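Local coordinates for protein sensory transduction histidine kinase, putative (PDB 5BWJ) that probably senses small molecules through this periplasmic Venus flytrap domain and passes the signal to the kinase part of a hybrid histidine kinase, at residues 14-17 against 18-22; 162-166 against 167-171. All coordinates share one frame; numbering follows the deposited sequence.

Contact 1. Residues 14-17 against 18-22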
ATOM      1  N   ASP B  14      -8.026   7.303 -12.907  1.00 34.59           N
ATOM      2  CA  ASP B  14      -7.573   5.923 -13.061  1.00 35.92           C
ATOM      3  C   ASP B  14      -7.979   5.090 -11.838  1.00 33.39           C
ATOM      4  O   ASP B  14      -9.147   5.106 -11.440  1.00 31.30           O
ATOM      5  CB  ASP B  14      -6.056   5.900 -13.292  1.00 38.34           C
ATOM      6  CG  ASP B  14      -5.555   4.564 -13.818  1.00 41.79           C
ATOM      7  OD1 ASP B  14      -6.371   3.772 -14.335  1.00 40.12           O
ATOM      8  OD2 ASP B  14      -4.338   4.306 -13.715  1.00 45.61           O
ATOM      9  N   GLN B  15      -7.030   4.366 -11.247  1.00 34.60           N
ATOM     10  CA  GLN B  15      -7.293   3.576 -10.050  1.00 32.65           C
ATOM     11  C   GLN B  15      -6.127   3.711  -9.080  1.00 30.95           C
ATOM     12  O   GLN B  15      -4.988   3.947  -9.490  1.00 30.62           O
ATOM     13  CB  GLN B  15      -7.523   2.107 -10.406  1.00 33.08           C
ATOM     14  CG  GLN B  15      -8.668   1.881 -11.384  1.00 34.79           C
ATOM     15  CD  GLN B  15      -8.952   0.410 -11.609  1.00 33.17           C
ATOM     16  OE1 GLN B  15      -9.274  -0.324 -10.672  1.00 31.81           O
ATOM     17  NE2 GLN B  15      -8.825  -0.033 -12.855  1.00 33.36           N
ATOM     18  N   PHE B  16      -6.423   3.557  -7.795  1.00 30.38           N
ATOM     19  CA  PHE B  16      -5.460   3.835  -6.735  1.00 29.36           C
ATOM     20  C   PHE B  16      -5.803   3.002  -5.505  1.00 27.94           C
ATOM     21  O   PHE B  16      -6.435   3.489  -4.571  1.00 28.88           O
ATOM     22  CB  PHE B  16      -5.469   5.336  -6.408  1.00 32.98           C
ATOM     23  CG  PHE B  16      -4.406   5.774  -5.433  1.00 37.43           C
ATOM     24  CD1 PHE B  16      -4.377   7.085  -4.987  1.00 38.77           C
ATOM     25  CD2 PHE B  16      -3.435   4.897  -4.972  1.00 40.20           C
ATOM     26  CE1 PHE B  16      -3.412   7.509  -4.094  1.00 39.65           C
ATOM     27  CE2 PHE B  16      -2.467   5.318  -4.080  1.00 41.09           C
ATOM     28  CZ  PHE B  16      -2.456   6.626  -3.641  1.00 40.24           C
ATOM     29  N   PHE B  17      -5.388   1.739  -5.512  1.00 27.43           N
ATOM     30  CA  PHE B  17      -5.686   0.832  -4.409  1.00 28.95           C
ATOM     31  C   PHE B  17      -4.981   1.302  -3.139  1.00 30.22           C
ATOM     32  O   PHE B  17      -3.807   1.663  -3.190  1.00 31.18           O
ATOM     33  CB  PHE B  17      -5.251  -0.596  -4.753  1.00 30.13           C
ATOM     34  CG  PHE B  17      -5.656  -1.622  -3.726  1.00 30.97           C
ATOM     35  CD1 PHE B  17      -6.803  -2.379  -3.904  1.00 32.75           C
ATOM     36  CD2 PHE B  17      -4.894  -1.829  -2.585  1.00 31.84           C
ATOM     37  CE1 PHE B  17      -7.182  -3.323  -2.966  1.00 33.65           C
ATOM     38  CE2 PHE B  17      -5.269  -2.770  -1.643  1.00 32.10           C
ATOM     39  CZ  PHE B  17      -6.415  -3.520  -1.835  1.00 33.27           C
ATOM     40  N   PRO B  18      -5.681   1.292  -1.991  1.00 31.25           N
ATOM     41  CA  PRO B  18      -7.075   0.920  -1.716  1.00 31.13           C
ATOM     42  C   PRO B  18      -8.026   2.118  -1.649  1.00 30.22           C
ATOM     43  O   PRO B  18      -9.153   1.976  -1.175  1.00 30.39           O
ATOM     44  CB  PRO B  18      -6.972   0.250  -0.349  1.00 30.35           C
ATOM     45  CG  PRO B  18      -5.916   1.060   0.343  1.00 30.90           C
ATOM     46  CD  PRO B  18      -4.935   1.494  -0.733  1.00 32.22           C
ATOM     47  N   PHE B  19      -7.573   3.281  -2.102  1.00 29.88           N
ATOM     48  CA  PHE B  19      -8.380   4.496  -2.015  1.00 30.05           C
ATOM     49  C   PHE B  19      -9.588   4.443  -2.946  1.00 27.56           C
ATOM     50  O   PHE B  19     -10.696   4.801  -2.552  1.00 27.66           O
ATOM     51  CB  PHE B  19      -7.520   5.722  -2.322  1.00 31.14           C
ATOM     52  CG  PHE B  19      -6.475   5.988  -1.278  1.00 32.55           C
ATOM     53  CD1 PHE B  19      -6.750   6.812  -0.199  1.00 33.39           C
ATOM     54  CD2 PHE B  19      -5.226   5.396  -1.363  1.00 33.00           C
ATOM     55  CE1 PHE B  19      -5.794   7.050   0.768  1.00 34.46           C
ATOM     56  CE2 PHE B  19      -4.266   5.629  -0.398  1.00 35.07           C
ATOM     57  CZ  PHE B  19      -4.551   6.457   0.670  1.00 35.70           C
ATOM     58  N   TYR B  20      -9.375   3.996  -4.178  1.00 26.32           N
ATOM     59  CA  TYR B  20     -10.482   3.741  -5.088  1.00 28.17           C
ATOM     60  C   TYR B  20     -10.029   2.822  -6.212  1.00 30.44           C
ATOM     61  O   TYR B  20      -8.953   3.004  -6.782  1.00 32.15           O
ATOM     62  CB  TYR B  20     -11.049   5.050  -5.653  1.00 29.79           C
ATOM     63  CG  TYR B  20     -10.033   5.927  -6.343  1.00 32.69           C
ATOM     64  CD1 TYR B  20      -9.781   5.795  -7.701  1.00 33.95           C
ATOM     65  CD2 TYR B  20      -9.330   6.896  -5.637  1.00 33.34           C
ATOM     66  CE1 TYR B  20      -8.853   6.595  -8.336  1.00 35.11           C
ATOM     67  CE2 TYR B  20      -8.399   7.700  -6.262  1.00 34.39           C
ATOM     68  CZ  TYR B  20      -8.164   7.546  -7.611  1.00 34.55           C
ATOM     69  OH  TYR B  20      -7.241   8.348  -8.235  1.00 34.95           O
ATOM     70  N   TYR B  21     -10.853   1.823  -6.514  1.00 31.87           N
ATOM     71  CA  TYR B  21     -10.527   0.844  -7.544  1.00 32.38           C
ATOM     72  C   TYR B  21     -11.779   0.098  -7.987  1.00 33.42           C
ATOM     73  O   TYR B  21     -12.764   0.036  -7.254  1.00 35.95           O
ATOM     74  CB  TYR B  21      -9.476  -0.142  -7.033  1.00 31.98           C
ATOM     75  CG  TYR B  21      -9.872  -0.865  -5.765  1.00 33.26           C
ATOM     76  CD1 TYR B  21      -9.671  -0.284  -4.518  1.00 33.37           C
ATOM     77  CD2 TYR B  21     -10.442  -2.130  -5.813  1.00 35.00           C
ATOM     78  CE1 TYR B  21     -10.028  -0.942  -3.357  1.00 33.37           C
ATOM     79  CE2 TYR B  21     -10.803  -2.795  -4.655  1.00 35.61           C
ATOM     80  CZ  TYR B  21     -10.594  -2.197  -3.430  1.00 34.87           C
ATOM     81  OH  TYR B  21     -10.952  -2.857  -2.277  1.00 34.91           O
ATOM     82  N   LYS B  22     -11.731  -0.470  -9.189  1.00 33.32           N
ATOM     83  CA  LYS B  22     -12.885  -1.160  -9.757  1.00 35.55           C
ATOM     84  C   LYS B  22     -13.052  -2.564  -9.188  1.00 38.77           C
ATOM     85  O   LYS B  22     -12.073  -3.293  -9.016  1.00 37.90           O
ATOM     86  CB  LYS B  22     -12.761  -1.254 -11.280  1.00 38.85           C
ATOM     87  CG  LYS B  22     -12.720   0.080 -12.001  1.00 44.20           C
ATOM     88  CD  LYS B  22     -12.682  -0.131 -13.510  1.00 51.11           C
ATOM     89  CE  LYS B  22     -12.441   1.168 -14.258  1.00 55.24           C
ATOM     90  NZ  LYS B  22     -12.347   0.952 -15.728  1.00 58.95           N
TER
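Phe-16 and Tyr-20 form a single antiparallel hydrogen-bonded bridge, closed by a turn whose Phe-17 to Pro-18 peptide bond is cis. Phe-16 N gives a bond of 2.8 Å to Tyr-20 O, and Tyr-20 N answers at 3.0 Å to Phe-16 O, which also takes a weak bond from Phe-19 N. The cis peptide lays the proline against the preceding aromatic, with Pro-18 CB 3.8 Å from the centroid of the Phe-17 ring in a CH-pi contact over its face. Further round, Phe-17 CD1 sits over the centre of the Tyr-21 ring; the two side chains run alongside each other, their ring planes inclined at 41°. Phe-16 meets two aromatics differently. Phe-19 CD2 lies above the middle of its ring, 3.8 Å from Phe-16 CZ, whereas Phe-16 CB rests over the face of the Tyr-20 ring, toward the rim. Tyr-20 reaches that place because its CG is tucked between backbone N and carbonyl carbon (chi1 56°); Asp-14 O touches the ring edge in plane, and the hydroxyl bonds to Val-13 O. Gln-15 ties the turn to the strand: its OE1 accepts a 2.9 Å hydrogen bond from Lys-22 N. The N-H points straight at the oxygen (179°) yet comes from above the carbonyl plane. Beyond the turn, Lys-160 of the second subunit makes a cation-pi contact with Phe-17, while Leu-85 and Ala-86 of strand 79-94 pack on Phe-16 and Phe-19. With Phe-19 and Tyr-20 both opposite Phe-16, the arrangement is a classic beta bulge, here in a type VIa cis-proline turn leading into the hairpin strand 21-22 of the sensor domain, beside Glu-29, a magnesium ligand in a crystal structure of this protein though without the ion in this chain.

Contact 2. Residues 162-166 against 167-171. With NO3 (nitrate ion), chain F.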
ATOM      1  N   LEU B 162      -1.452  -1.945  -9.998  1.00 34.14           N
ATOM      2  CA  LEU B 162      -1.241  -2.750 -11.195  1.00 35.48           C
ATOM      3  C   LEU B 162      -1.346  -4.228 -10.856  1.00 35.85           C
ATOM      4  O   LEU B 162      -1.884  -5.023 -11.630  1.00 36.96           O
ATOM      5  CB  LEU B 162       0.119  -2.446 -11.822  1.00 36.47           C
ATOM      6  CG  LEU B 162       0.327  -1.015 -12.322  1.00 36.80           C
ATOM      7  CD1 LEU B 162       1.677  -0.899 -13.004  1.00 36.35           C
ATOM      8  CD2 LEU B 162      -0.792  -0.581 -13.268  1.00 39.12           C
ATOM      9  N   HIS B 163      -0.838  -4.583  -9.683  1.00 33.67           N
ATOM     10  CA  HIS B 163      -0.875  -5.958  -9.221  1.00 33.93           C
ATOM     11  C   HIS B 163      -2.302  -6.399  -8.917  1.00 34.18           C
ATOM     12  O   HIS B 163      -2.695  -7.520  -9.239  1.00 35.45           O
ATOM     13  CB  HIS B 163      -0.004  -6.123  -7.980  1.00 34.97           C
ATOM     14  CG  HIS B 163       0.133  -7.542  -7.535  1.00 38.92           C
ATOM     15  ND1 HIS B 163       1.142  -8.365  -7.985  1.00 42.67           N
ATOM     16  CD2 HIS B 163      -0.623  -8.292  -6.701  1.00 40.33           C
ATOM     17  CE1 HIS B 163       1.009  -9.560  -7.437  1.00 43.78           C
ATOM     18  NE2 HIS B 163      -0.056  -9.542  -6.655  1.00 42.71           N
ATOM     19  N   TYR B 164      -3.071  -5.515  -8.288  1.00 33.74           N
ATOM     20  CA  TYR B 164      -4.458  -5.815  -7.963  1.00 34.06           C
ATOM     21  C   TYR B 164      -5.271  -6.117  -9.219  1.00 34.81           C
ATOM     22  O   TYR B 164      -5.969  -7.128  -9.286  1.00 35.57           O
ATOM     23  CB  TYR B 164      -5.109  -4.655  -7.207  1.00 33.53           C
ATOM     24  CG  TYR B 164      -6.620  -4.725  -7.229  1.00 35.09           C
ATOM     25  CD1 TYR B 164      -7.307  -5.574  -6.371  1.00 37.94           C
ATOM     26  CD2 TYR B 164      -7.359  -3.959  -8.121  1.00 35.50           C
ATOM     27  CE1 TYR B 164      -8.689  -5.654  -6.394  1.00 40.54           C
ATOM     28  CE2 TYR B 164      -8.743  -4.030  -8.151  1.00 38.19           C
ATOM     29  CZ  TYR B 164      -9.401  -4.880  -7.285  1.00 40.26           C
ATOM     30  OH  TYR B 164     -10.776  -4.955  -7.308  1.00 41.86           O
ATOM     31  N   ILE B 165      -5.180  -5.229 -10.205  1.00 34.76           N
ATOM     32  CA  ILE B 165      -5.968  -5.355 -11.428  1.00 35.58           C
ATOM     33  C   ILE B 165      -5.649  -6.663 -12.142  1.00 36.57           C
ATOM     34  O   ILE B 165      -6.554  -7.417 -12.491  1.00 37.49           O
ATOM     35  CB  ILE B 165      -5.721  -4.170 -12.384  1.00 35.46           C
ATOM     36  CG1 ILE B 165      -6.173  -2.865 -11.729  1.00 34.64           C
ATOM     37  CG2 ILE B 165      -6.481  -4.365 -13.700  1.00 36.49           C
ATOM     38  CD1 ILE B 165      -5.708  -1.619 -12.450  1.00 34.47           C
ATOM     39  N   ALA B 166      -4.363  -6.927 -12.351  1.00 36.50           N
ATOM     40  CA  ALA B 166      -3.930  -8.158 -13.006  1.00 37.50           C
ATOM     41  C   ALA B 166      -4.424  -9.390 -12.257  1.00 37.91           C
ATOM     42  O   ALA B 166      -4.900 -10.349 -12.863  1.00 39.11           O
ATOM     43  CB  ALA B 166      -2.417  -8.193 -13.117  1.00 37.25           C
ATOM     44  N   ASN B 167      -4.316  -9.350 -10.933  1.00 37.10           N
ATOM     45  CA  ASN B 167      -4.596 -10.516 -10.106  1.00 38.62           C
ATOM     46  C   ASN B 167      -6.089 -10.803  -9.959  1.00 40.56           C
ATOM     47  O   ASN B 167      -6.487 -11.957  -9.797  1.00 45.26           O
ATOM     48  CB  ASN B 167      -3.970 -10.329  -8.721  1.00 40.44           C
ATOM     49  CG  ASN B 167      -3.910 -11.619  -7.928  1.00 41.89           C
ATOM     50  OD1 ASN B 167      -3.640 -12.687  -8.474  1.00 41.32           O
ATOM     51  ND2 ASN B 167      -4.161 -11.523  -6.627  1.00 42.68           N
ATOM     52  N   ASN B 168      -6.908  -9.756 -10.021  1.00 39.74           N
ATOM     53  CA  ASN B 168      -8.345  -9.886  -9.786  1.00 42.69           C
ATOM     54  C   ASN B 168      -9.196  -9.898 -11.058  1.00 41.93           C
ATOM     55  O   ASN B 168     -10.290 -10.465 -11.062  1.00 44.08           O
ATOM     56  CB  ASN B 168      -8.820  -8.755  -8.871  1.00 47.00           C
ATOM     57  CG  ASN B 168      -8.396  -8.959  -7.426  1.00 52.27           C
ATOM     58  OD1 ASN B 168      -9.170  -9.453  -6.603  1.00 55.24           O
ATOM     59  ND2 ASN B 168      -7.161  -8.585  -7.111  1.00 53.65           N
ATOM     60  N   PHE B 169      -8.702  -9.274 -12.128  1.00 40.35           N
ATOM     61  CA  PHE B 169      -9.465  -9.170 -13.376  1.00 41.86           C
ATOM     62  C   PHE B 169      -8.952 -10.096 -14.479  1.00 41.73           C
ATOM     63  O   PHE B 169      -9.725 -10.530 -15.333  1.00 43.14           O
ATOM     64  CB  PHE B 169      -9.451  -7.729 -13.897  1.00 43.68           C
ATOM     65  CG  PHE B 169     -10.308  -6.787 -13.102  1.00 47.17           C
ATOM     66  CD1 PHE B 169     -11.687  -6.872 -13.161  1.00 49.72           C
ATOM     67  CD2 PHE B 169      -9.735  -5.806 -12.310  1.00 49.42           C
ATOM     68  CE1 PHE B 169     -12.482  -6.005 -12.436  1.00 52.15           C
ATOM     69  CE2 PHE B 169     -10.524  -4.934 -11.583  1.00 51.89           C
ATOM     70  CZ  PHE B 169     -11.901  -5.034 -11.648  1.00 52.75           C
ATOM     71  N   LEU B 170      -7.655 -10.391 -14.465  1.00 42.59           N
ATOM     72  CA  LEU B 170      -7.031 -11.141 -15.554  1.00 46.11           C
ATOM     73  C   LEU B 170      -6.395 -12.448 -15.096  1.00 48.27           C
ATOM     74  O   LEU B 170      -5.709 -13.110 -15.878  1.00 47.11           O
ATOM     75  CB  LEU B 170      -5.977 -10.273 -16.238  1.00 47.03           C
ATOM     76  CG  LEU B 170      -6.477  -8.914 -16.730  1.00 48.78           C
ATOM     77  CD1 LEU B 170      -5.319  -8.144 -17.303  1.00 49.14           C
ATOM     78  CD2 LEU B 170      -7.591  -9.058 -17.756  1.00 51.13           C
ATOM     79  N   SER B 171      -6.630 -12.818 -13.841  1.00 52.32           N
ATOM     80  CA  SER B 171      -6.101 -14.063 -13.290  1.00 55.96           C
ATOM     81  C   SER B 171      -4.594 -14.161 -13.503  1.00 55.57           C
ATOM     82  O   SER B 171      -4.075 -15.218 -13.864  1.00 59.75           O
ATOM     83  CB  SER B 171      -6.796 -15.271 -13.923  1.00 60.79           C
ATOM     84  OG  SER B 171      -8.195 -15.227 -13.709  1.00 63.94           O
TER
HETATM   85  N   NO3 F 302      -4.697  -8.508  -4.921  1.00 84.73           N
HETATM   86  O1  NO3 F 302      -5.581  -9.408  -4.829  1.00 84.68           O
HETATM   87  O2  NO3 F 302      -4.767  -7.474  -4.195  1.00 84.51           O
HETATM   88  O3  NO3 F 302      -3.741  -8.643  -5.737  1.00 85.09           O
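Tyr-164 and Asn-168 meet one turn apart in the last part of helix 161-169, where an asparagine side chain folds back on its own helix. Tyr-164 O is gripped twice: Asn-168 N supplies the usual helical bond, and Asn-168 ND2 adds a second of 2.9 Å, which should fix the rotation of the amide. The helix itself sets Asn-168 CB over the Tyr-164 ring face; chi1 of -74°, with CG beside the backbone N, then swings ND2 back to 3.1 Å from Tyr-164 CD1, the amide and ring planes being 33° apart. This tight side is extended by Phe-169, whose CE2 lies 4.0 Å from Tyr-164 CE2 and whose CD2 touches Ile-165 CG2. By contrast, the end of the segment slackens. Leu-170 is the first residue to leave helical geometry, and its N reaches Ala-166 O at 3.2 Å from well above the carbonyl plane; Ser-171 beyond it is exposed. Leu-170 still packs on Val-144 of helix 140-148. A nitrate ion, probably from the crystallisation liquor, occupies the side facing the partner molecule, where Lys-160 of the second subunit also bonds to it. Asn-168 ND2 gives its other hydrogen bond to nitrate O1, while Asn-167 ND2 bonds to both O1 and O3, the latter at 3.0 Å.

How the contacts relate
Contact 1 closes long before contact 2 opens along the chain, yet their centres lie about 12 Å apart and they touch directly. Lys-22 O and Tyr-164 OH are probably hydrogen-bonded at 2.7 Å, and the same tyrosine ring meets Tyr-21 edge-to-face and also meets the ring of Phe-17, whose side chain lies about 5 Å from a bound nitrate. In addition, Gln-15 NE2 packs on Ile-165 CD1 at 3.5 Å, so the bulged turn leans on helix 161-169 through one probable hydrogen bond and several packing contacts. The Glu-29 side chain is about 4 Å from that of Tyr-21 and about 6 Å from that of Tyr-164. Both contacts reach the second subunit, which places the junction at the dimer interface.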